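Local coordinates for uncharacterized protein (Leptotrichia buccalis, PDB 3T8K) that is of unknown function but folds as a stack of helical hairpins like an ankyrin-repeat protein, and so may act in protein-protein recognition, at residues D51-R54 and Y55-M59; E34-K38 and S39-Y43; E74-T77 and L78-L82; Y125-E129 and N130-P134. All blocks are in the same frame, centred on the assembly; numbering follows the deposited sequence.

Contact 1: D51-R54 and Y55-M59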
# COMPACT_ATOMS: atom_id res chain seq x y z
N ASP A 51 -7.29 3.71 -10.49
CA ASP A 51 -7.27 2.52 -11.33
C ASP A 51 -7.17 2.86 -12.81
O ASP A 51 -6.41 2.24 -13.55
CB ASP A 51 -8.53 1.66 -11.12
CG ASP A 51 -8.52 0.91 -9.79
OD1 ASP A 51 -7.44 0.75 -9.20
OD2 ASP A 51 -9.61 0.46 -9.37
N GLU A 52 -7.98 3.82 -13.24
CA GLU A 52 -8.00 4.25 -14.63
C GLU A 52 -6.64 4.83 -15.05
O GLU A 52 -6.09 4.48 -16.09
CB GLU A 52 -9.11 5.26 -14.87
CG GLU A 52 -9.22 5.72 -16.31
CD GLU A 52 -10.18 6.88 -16.49
OE1 GLU A 52 -10.74 7.34 -15.47
OE2 GLU A 52 -10.38 7.32 -17.64
N ALA A 53 -6.11 5.72 -14.21
CA ALA A 53 -4.78 6.27 -14.44
C ALA A 53 -3.73 5.16 -14.44
O ALA A 53 -2.90 5.09 -15.34
CB ALA A 53 -4.45 7.33 -13.39
N ARG A 54 -3.78 4.27 -13.45
CA ARG A 54 -2.79 3.20 -13.34
C ARG A 54 -2.72 2.38 -14.61
O ARG A 54 -1.64 2.02 -15.09
CB ARG A 54 -3.12 2.26 -12.16
CG ARG A 54 -2.02 1.27 -11.86
CD ARG A 54 -2.52 0.08 -11.00
NE ARG A 54 -3.52 -0.71 -11.71
CZ ARG A 54 -3.85 -1.97 -11.42
NH1 ARG A 54 -3.25 -2.61 -10.42
NH2 ARG A 54 -4.77 -2.60 -12.13
N TYR A 55 -3.89 2.03 -15.14
CA TYR A 55 -3.97 1.21 -16.34
C TYR A 55 -3.54 1.98 -17.59
O TYR A 55 -2.69 1.51 -18.33
CB TYR A 55 -5.38 0.63 -16.50
CG TYR A 55 -5.55 -0.25 -17.71
CD1 TYR A 55 -5.20 -1.60 -17.66
CD2 TYR A 55 -6.04 0.25 -18.91
CE1 TYR A 55 -5.35 -2.42 -18.77
CE2 TYR A 55 -6.20 -0.56 -20.02
CZ TYR A 55 -5.85 -1.89 -19.94
OH TYR A 55 -6.00 -2.71 -21.04
N LYS A 56 -4.14 3.15 -17.82
CA LYS A 56 -3.85 3.93 -19.02
C LYS A 56 -2.37 4.31 -19.11
O LYS A 56 -1.75 4.20 -20.17
CB LYS A 56 -4.72 5.18 -19.09
CG LYS A 56 -6.18 4.91 -19.44
CD LYS A 56 -7.01 6.18 -19.37
CE LYS A 56 -8.46 5.91 -19.76
NZ LYS A 56 -9.27 7.17 -19.73
N ILE A 57 -1.81 4.78 -18.00
CA ILE A 57 -0.39 5.15 -17.97
C ILE A 57 0.49 3.92 -18.15
O ILE A 57 1.53 3.98 -18.81
CB ILE A 57 -0.02 5.85 -16.64
CG1 ILE A 57 -0.86 7.12 -16.46
CG2 ILE A 57 1.47 6.16 -16.60
CD1 ILE A 57 -0.72 7.77 -15.10
N SER A 58 0.08 2.80 -17.56
CA SER A 58 0.87 1.58 -17.67
C SER A 58 0.93 1.12 -19.12
O SER A 58 2.00 0.79 -19.63
CB SER A 58 0.29 0.46 -16.80
OG SER A 58 0.64 0.64 -15.44
N MSE A 59 -0.23 1.08 -19.76
CA MSE A 59 -0.32 0.66 -21.16
C MSE A 59 0.45 1.59 -22.08
O MSE A 59 1.09 1.15 -23.04
CB MSE A 59 -1.77 0.57 -21.60
CG MSE A 59 -2.56 -0.48 -20.83
SE MSE A 59 -2.01 -2.32 -21.23
CE MSE A 59 -0.23 -2.38 -20.47
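Ser58 reaches back one helical turn to Arg54, where its hydroxyl OG donates a hydrogen bond of 2.7 Å to Arg54 O. The same oxygen accepts Ser58 N at 3.1 Å, so a single residue grips it twice, from different directions: OG lies nearly along the C=O axis, while the amide comes from 41° above the carbonyl plane. OG stands beside its own backbone N (chi1 -78°), which folds the hydroxyl back over the helix and satisfies it although the serine is buried. With an alanine here, Arg54 O would probably be left with the off-plane amide of the two donors described, and a small gap would open where the hydroxyl had been.

On the exposed flank Glu52 and Lys56 run side by side, both extended and pointing the same way, and form a salt bridge between Glu52 OE2 and Lys56 NZ. Its modelled length is too short to be trusted, but the aliphatic parts also meet, Lys56 CE lying 3.5 Å from Glu52 CG. Such spacing of four residues is that of the alpha helix itself, here the start of the amphipathic helix 51-63 in an ankyrin-type array. Ile57 N to Ala53 O, at 2.9 Å, is one of its regular backbone bonds. On the buried flank Ile57 CD1 stops 4.1 Å from Ala53 CB; the small alanine leaves room for the isoleucine, which also packs on Tyr19 and Phe22 of helix 19-28.

Farther out, the Arg54 guanidinium hydrogen-bonds through NH2 to Thr93 OG1, tying this helix to helix 90-102, and Asn50 OD1 accepts from Ala53 N.

Contact 2: E34-K38 and S39-Y43; sequences ESVLK and SNILY
Ser39 and Val36 make a tight turn contact at the bend that links helix 33-37 to the short helix 41-45 in the ankyrin-type array of helical hairpins. Both the amide and the hydroxyl of Ser39 bend back to Val36 O. Ser39 N is 3.1 Å from that oxygen, a bond three residues long whose donor sits 68° above the carbonyl plane. Ser39 OG, by contrast, donates at 2.5 Å, a short bond tilted by no more than 19° from the plane. The hydroxyl can do this because chi1 of 69° places it between the backbone N and the carbonyl carbon; serine suits the place because its short side chain puts OG where it can serve the backbone on both sides of the bend.

Next to the turn, Ile41 follows with its CG2 methyl 3.5 Å from Val36 O. Its CG1 meets Val36 CG1 at 4.4 Å, so the two beta-branched side chains close an apolar patch next to the polar bend. That patch is completed by helix 10-16, with Val10 against Val36 and Ala14 against Ile41, and by Leu61 of helix 51-63 against Ile41.

An alanine here would lack the hydroxyl, so Val36 O would probably be left with its off-plane amide donor and Ile41 N without its weak acceptor. Because Ser39 OG also accepts that weak bond of 3.2 Å from Ile41 N, one hydroxyl gives to the outgoing carbonyl of one helix and receives from the incoming amide of the next, joining the two chemically across the bend.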
# COMPACT_ATOMS: atom_id res chain seq x y z
N GLU A 34 13.85 9.05 -23.06
CA GLU A 34 14.59 7.80 -23.12
C GLU A 34 15.10 7.37 -21.74
O GLU A 34 15.09 6.19 -21.41
CB GLU A 34 15.74 7.89 -24.12
CG GLU A 34 15.27 7.90 -25.57
CD GLU A 34 14.46 6.67 -25.94
OE1 GLU A 34 14.75 5.57 -25.40
OE2 GLU A 34 13.52 6.79 -26.76
N SER A 35 15.54 8.34 -20.95
CA SER A 35 15.95 8.05 -19.59
C SER A 35 14.76 7.57 -18.76
O SER A 35 14.89 6.67 -17.94
CB SER A 35 16.59 9.28 -18.95
OG SER A 35 17.73 9.68 -19.69
N VAL A 36 13.60 8.18 -18.99
CA VAL A 36 12.39 7.80 -18.27
C VAL A 36 11.99 6.37 -18.61
O VAL A 36 11.66 5.57 -17.73
CB VAL A 36 11.24 8.77 -18.60
CG1 VAL A 36 9.90 8.26 -18.09
CG2 VAL A 36 11.55 10.19 -18.06
N LEU A 37 12.02 6.04 -19.90
CA LEU A 37 11.61 4.72 -20.34
C LEU A 37 12.52 3.62 -19.80
O LEU A 37 12.06 2.52 -19.50
CB LEU A 37 11.54 4.64 -21.86
CG LEU A 37 10.43 5.50 -22.47
CD1 LEU A 37 10.58 5.59 -23.98
CD2 LEU A 37 9.07 4.93 -22.09
N LYS A 38 13.81 3.94 -19.67
CA LYS A 38 14.78 2.98 -19.15
C LYS A 38 14.79 2.88 -17.61
O LYS A 38 15.49 2.04 -17.05
CB LYS A 38 16.18 3.32 -19.65
CG LYS A 38 16.37 3.13 -21.14
CD LYS A 38 17.62 3.87 -21.58
CE LYS A 38 18.10 3.45 -22.96
NZ LYS A 38 19.33 4.21 -23.34
N SER A 39 14.03 3.74 -16.95
CA SER A 39 13.98 3.73 -15.49
C SER A 39 12.98 2.69 -15.01
O SER A 39 12.33 2.03 -15.82
CB SER A 39 13.58 5.10 -14.95
OG SER A 39 12.21 5.38 -15.25
N ASN A 40 12.85 2.56 -13.70
CA ASN A 40 11.82 1.71 -13.13
C ASN A 40 10.51 2.47 -12.92
O ASN A 40 9.79 2.26 -11.94
CB ASN A 40 12.28 1.05 -11.83
CG ASN A 40 11.64 -0.31 -11.61
OD1 ASN A 40 11.13 -0.91 -12.56
ND2 ASN A 40 11.65 -0.80 -10.37
N ILE A 41 10.21 3.37 -13.86
CA ILE A 41 9.01 4.19 -13.79
C ILE A 41 7.72 3.37 -13.58
O ILE A 41 6.81 3.81 -12.87
CB ILE A 41 8.89 5.10 -15.06
CG1 ILE A 41 7.70 6.06 -14.94
CG2 ILE A 41 8.76 4.24 -16.32
CD1 ILE A 41 7.82 7.05 -13.81
N LEU A 42 7.63 2.19 -14.19
CA LEU A 42 6.42 1.36 -14.04
C LEU A 42 6.14 0.99 -12.59
O LEU A 42 4.97 0.83 -12.20
CB LEU A 42 6.50 0.09 -14.89
CG LEU A 42 6.25 0.32 -16.37
CD1 LEU A 42 6.61 -0.92 -17.18
CD2 LEU A 42 4.80 0.74 -16.60
N TYR A 43 7.19 0.86 -11.79
CA TYR A 43 6.98 0.60 -10.36
C TYR A 43 6.19 1.74 -9.72
O TYR A 43 5.27 1.50 -8.94
CB TYR A 43 8.31 0.37 -9.64
CG TYR A 43 8.14 -0.40 -8.34
CD1 TYR A 43 8.41 -1.76 -8.27
CD2 TYR A 43 7.68 0.24 -7.20
CE1 TYR A 43 8.23 -2.47 -7.08
CE2 TYR A 43 7.50 -0.46 -6.00
CZ TYR A 43 7.78 -1.81 -5.96
OH TYR A 43 7.59 -2.51 -4.78

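Contact 3: E74-T77 and L78-L82; sequences EGTT and LFFPL
Thr76 and Phe80 cross obliquely, the methyl CG2 of Thr76 coming within 3.4 Å of Phe80 CB and lying obliquely to the ring. CG2 is directed there because it stands opposite the backbone N about the CA-CB bond, with OG1 beside that N instead (chi1 -48°). Beyond this pair, the Phe80 ring stacks with Tyr111.

Thr77 meets Phe79 quite differently. Its OG1 sits at the ring edge, near the ring plane, 3.5 Å from Phe79 CD2, and it also accepts a weak capping bond from Phe79 N at 3.3 Å. The hydroxyl thus offers a weak cap to the turn leading into helix 79-85; threonine suits this buried place, pairing an acceptor with a methyl. The sequence Gly75-Thr76-Thr77 recalls the Gly-x-Thr entry into the first helix of ankyrin repeats. Gly75 fits this, since its positive phi of 92° would jam a side chain against the preceding carbonyl.

Thr77 O accepts Phe80 N at 3.3 Å, the donor standing 50° above the carbonyl plane. Pro81 CD rests 3.6 Å from the same oxygen; lacking an N-H, proline does well in a first helical turn. Outward, Phe79 packs on Cys97 and Leu101 of helix 90-102.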
# COMPACT_ATOMS: atom_id res chain seq x y z
N GLU A 74 15.95 -4.29 -3.57
CA GLU A 74 15.69 -5.49 -2.78
C GLU A 74 15.24 -6.66 -3.64
O GLU A 74 14.90 -7.72 -3.13
CB GLU A 74 14.65 -5.23 -1.69
CG GLU A 74 14.94 -4.04 -0.81
CD GLU A 74 13.94 -2.93 -1.03
OE1 GLU A 74 14.08 -2.19 -2.04
OE2 GLU A 74 13.01 -2.80 -0.20
N GLY A 75 15.22 -6.45 -4.96
CA GLY A 75 14.92 -7.53 -5.88
C GLY A 75 13.47 -7.67 -6.27
O GLY A 75 13.09 -8.66 -6.90
N THR A 76 12.65 -6.69 -5.91
CA THR A 76 11.21 -6.80 -6.14
C THR A 76 10.82 -6.50 -7.58
O THR A 76 11.18 -5.45 -8.12
CB THR A 76 10.45 -5.85 -5.21
OG1 THR A 76 10.94 -6.00 -3.87
CG2 THR A 76 8.97 -6.13 -5.26
N THR A 77 10.06 -7.41 -8.20
CA THR A 77 9.56 -7.21 -9.56
C THR A 77 8.32 -6.32 -9.59
O THR A 77 7.75 -5.98 -8.55
CB THR A 77 9.16 -8.54 -10.21
OG1 THR A 77 8.06 -9.09 -9.48
CG2 THR A 77 10.32 -9.51 -10.19
N LEU A 78 7.89 -5.96 -10.80
CA LEU A 78 6.71 -5.13 -10.97
C LEU A 78 5.46 -5.82 -10.44
O LEU A 78 4.47 -5.17 -10.14
CB LEU A 78 6.51 -4.79 -12.45
CG LEU A 78 7.63 -3.92 -13.04
CD1 LEU A 78 7.28 -3.55 -14.45
CD2 LEU A 78 7.82 -2.68 -12.19
N PHE A 79 5.51 -7.14 -10.31
CA PHE A 79 4.32 -7.86 -9.86
C PHE A 79 3.85 -7.44 -8.46
O PHE A 79 2.66 -7.52 -8.16
CB PHE A 79 4.53 -9.37 -9.92
CG PHE A 79 4.58 -9.93 -11.31
CD1 PHE A 79 3.44 -9.97 -12.09
CD2 PHE A 79 5.77 -10.41 -11.83
CE1 PHE A 79 3.47 -10.49 -13.38
CE2 PHE A 79 5.82 -10.93 -13.11
CZ PHE A 79 4.66 -10.97 -13.89
N PHE A 80 4.77 -7.00 -7.61
CA PHE A 80 4.40 -6.71 -6.23
C PHE A 80 3.46 -5.51 -6.12
O PHE A 80 2.37 -5.64 -5.57
CB PHE A 80 5.62 -6.53 -5.33
CG PHE A 80 5.28 -6.48 -3.85
CD1 PHE A 80 4.86 -7.62 -3.18
CD2 PHE A 80 5.39 -5.29 -3.13
CE1 PHE A 80 4.55 -7.58 -1.82
CE2 PHE A 80 5.08 -5.24 -1.78
CZ PHE A 80 4.66 -6.39 -1.12
N PRO A 81 3.87 -4.35 -6.65
CA PRO A 81 2.93 -3.23 -6.56
C PRO A 81 1.67 -3.49 -7.37
O PRO A 81 0.61 -2.99 -7.00
CB PRO A 81 3.73 -2.03 -7.12
CG PRO A 81 4.87 -2.64 -7.87
CD PRO A 81 5.18 -3.92 -7.16
N LEU A 82 1.79 -4.25 -8.46
CA LEU A 82 0.62 -4.63 -9.25
C LEU A 82 -0.42 -5.32 -8.38
O LEU A 82 -1.59 -4.94 -8.35
CB LEU A 82 1.02 -5.59 -10.37
CG LEU A 82 -0.15 -6.19 -11.16
CD1 LEU A 82 -0.90 -5.11 -11.92
CD2 LEU A 82 0.37 -7.23 -12.13

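Contact 4: Y125-E129 and N130-P134; sequences YFVDE and NEMIP
Asp128 and Asn130 carry the first hydrogen bond of the helix entrance: Asp128 OD2 accepts Asn130 N at 3.1 Å, on the anti side of the carboxylate and 33° out of its plane. This is an N-cap, and CG swung opposite the backbone N (chi1 -164°) brings OD2 to the amide of Asn130. Two backbone bonds three residues long follow, Glu131 N to Asp128 O at 2.8 Å and Met132 N to Glu129 O at 2.7 Å.

Among the charged groups, Asp128 OD2 and Glu131 OE2 are 5.6 Å apart, and the positive end of the helix dipole would probably ease their mutual repulsion. Glu129 is buried, yet its carboxylate is well supplied: OE1 takes Ile168 N, while OE2 takes Ala169 N and bonds to Tyr136 OH, so it ties this helix to the start of helix 167-180.

The apolar part belongs to Met132, a selenomethionine. Bent at both chi2 and chi3, its chain crosses Val127 and Tyr125 at about right angles. Met132 SE lies tight against Val127 CG2 at 3.2 Å and approaches the Tyr125 ring in plane at its edge. The methyl CE comes obliquely to that ring, 3.6 Å from Tyr125 CD2. A long flexible side chain fills such a corner well, and Tyr125 is pinned from its far end by a bond from OH to Phe83 O. Phe126 packs on Arg163 of the second subunit.

The Met-aromatic contact packs the incoming loop on the first turn, and the N-cap is the mark of a helix start, here helix 129-140 of the ankyrin-like stack.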
# COMPACT_ATOMS: atom_id res chain seq x y z
N TYR A 125 -8.24 -10.22 -1.96
CA TYR A 125 -9.17 -9.45 -2.77
C TYR A 125 -10.61 -9.74 -2.40
O TYR A 125 -11.01 -10.89 -2.22
CB TYR A 125 -8.96 -9.76 -4.26
CG TYR A 125 -7.72 -9.14 -4.88
CD1 TYR A 125 -6.85 -8.33 -4.14
CD2 TYR A 125 -7.41 -9.39 -6.21
CE1 TYR A 125 -5.71 -7.77 -4.73
CE2 TYR A 125 -6.28 -8.85 -6.79
CZ TYR A 125 -5.43 -8.04 -6.06
OH TYR A 125 -4.32 -7.52 -6.67
N PHE A 126 -11.39 -8.67 -2.28
CA PHE A 126 -12.82 -8.80 -2.08
C PHE A 126 -13.51 -8.83 -3.44
O PHE A 126 -14.21 -7.89 -3.81
CB PHE A 126 -13.37 -7.65 -1.24
CG PHE A 126 -14.82 -7.83 -0.86
CD1 PHE A 126 -15.17 -8.67 0.18
CD2 PHE A 126 -15.82 -7.15 -1.54
CE1 PHE A 126 -16.50 -8.84 0.53
CE2 PHE A 126 -17.15 -7.32 -1.20
CZ PHE A 126 -17.49 -8.17 -0.15
N VAL A 127 -13.28 -9.90 -4.18
CA VAL A 127 -14.02 -10.13 -5.42
C VAL A 127 -14.31 -11.62 -5.55
O VAL A 127 -13.53 -12.46 -5.09
CB VAL A 127 -13.24 -9.66 -6.66
CG1 VAL A 127 -12.84 -8.21 -6.52
CG2 VAL A 127 -12.03 -10.53 -6.87
N ASP A 128 -15.45 -11.94 -6.16
CA ASP A 128 -15.82 -13.33 -6.34
C ASP A 128 -14.74 -14.08 -7.12
O ASP A 128 -14.23 -13.59 -8.12
CB ASP A 128 -17.17 -13.44 -7.05
CG ASP A 128 -17.78 -14.81 -6.92
OD1 ASP A 128 -18.52 -15.04 -5.93
OD2 ASP A 128 -17.52 -15.67 -7.79
N GLU A 129 -14.39 -15.26 -6.64
CA GLU A 129 -13.33 -16.04 -7.26
C GLU A 129 -13.58 -16.37 -8.72
O GLU A 129 -12.64 -16.54 -9.50
CB GLU A 129 -13.08 -17.32 -6.47
CG GLU A 129 -12.16 -17.13 -5.29
CD GLU A 129 -11.64 -18.45 -4.78
OE1 GLU A 129 -12.46 -19.30 -4.37
OE2 GLU A 129 -10.41 -18.66 -4.81
N ASN A 130 -14.85 -16.49 -9.10
CA ASN A 130 -15.19 -16.67 -10.51
C ASN A 130 -14.47 -15.61 -11.34
O ASN A 130 -13.98 -15.88 -12.44
CB ASN A 130 -16.70 -16.59 -10.73
CG ASN A 130 -17.12 -17.11 -12.09
OD1 ASN A 130 -16.74 -18.22 -12.48
ND2 ASN A 130 -17.88 -16.31 -12.82
N GLU A 131 -14.42 -14.39 -10.81
CA GLU A 131 -13.74 -13.29 -11.48
C GLU A 131 -12.22 -13.44 -11.45
O GLU A 131 -11.52 -12.88 -12.30
CB GLU A 131 -14.15 -11.95 -10.87
CG GLU A 131 -15.59 -11.56 -11.16
CD GLU A 131 -16.02 -10.32 -10.41
OE1 GLU A 131 -15.32 -9.28 -10.51
OE2 GLU A 131 -17.06 -10.38 -9.71
N MSE A 132 -11.71 -14.21 -10.49
CA MSE A 132 -10.26 -14.37 -10.31
C MSE A 132 -9.68 -15.45 -11.23
O MSE A 132 -8.47 -15.56 -11.37
CB MSE A 132 -9.93 -14.74 -8.85
CG MSE A 132 -10.38 -13.73 -7.80
SE MSE A 132 -9.42 -12.06 -8.01
CE MSE A 132 -7.63 -12.73 -7.65
N ILE A 133 -10.54 -16.26 -11.83
CA ILE A 133 -10.06 -17.42 -12.58
C ILE A 133 -9.06 -17.09 -13.71
O ILE A 133 -8.03 -17.74 -13.81
CB ILE A 133 -11.22 -18.29 -13.11
CG1 ILE A 133 -11.89 -19.01 -11.94
CG2 ILE A 133 -10.72 -19.31 -14.12
CD1 ILE A 133 -13.08 -19.83 -12.33
N PRO A 134 -9.36 -16.08 -14.54
CA PRO A 134 -8.37 -15.75 -15.57
C PRO A 134 -7.00 -15.45 -14.96
O PRO A 134 -5.99 -15.96 -15.45
CB PRO A 134 -8.96 -14.51 -16.24
CG PRO A 134 -10.44 -14.66 -16.03
CD PRO A 134 -10.57 -15.25 -14.65

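Along the chain the order is contact 2, contact 1, contact 3, contact 4, each closing before the next opens. Contact 2 bridges helices 33-37 and 41-45, contact 1 lies on helix 51-63, and contacts 3 and 4 sit at the entrances of helices 79-85 and 129-140. Neighbours touch: contacts 2 and 3, with centres about 14 Å apart, pack Tyr43 on Pro81 and Leu42 on Leu78; contact 1 meets Leu42 of contact 2 and Leu82 of contact 3, and Leu82 also meets Tyr125 of contact 4. Contacts 2 and 4 lie about 31 Å apart on opposite sides of the chain's centre. These turns and caps set ends and links of successive helices, whose packing continues along the strandless array.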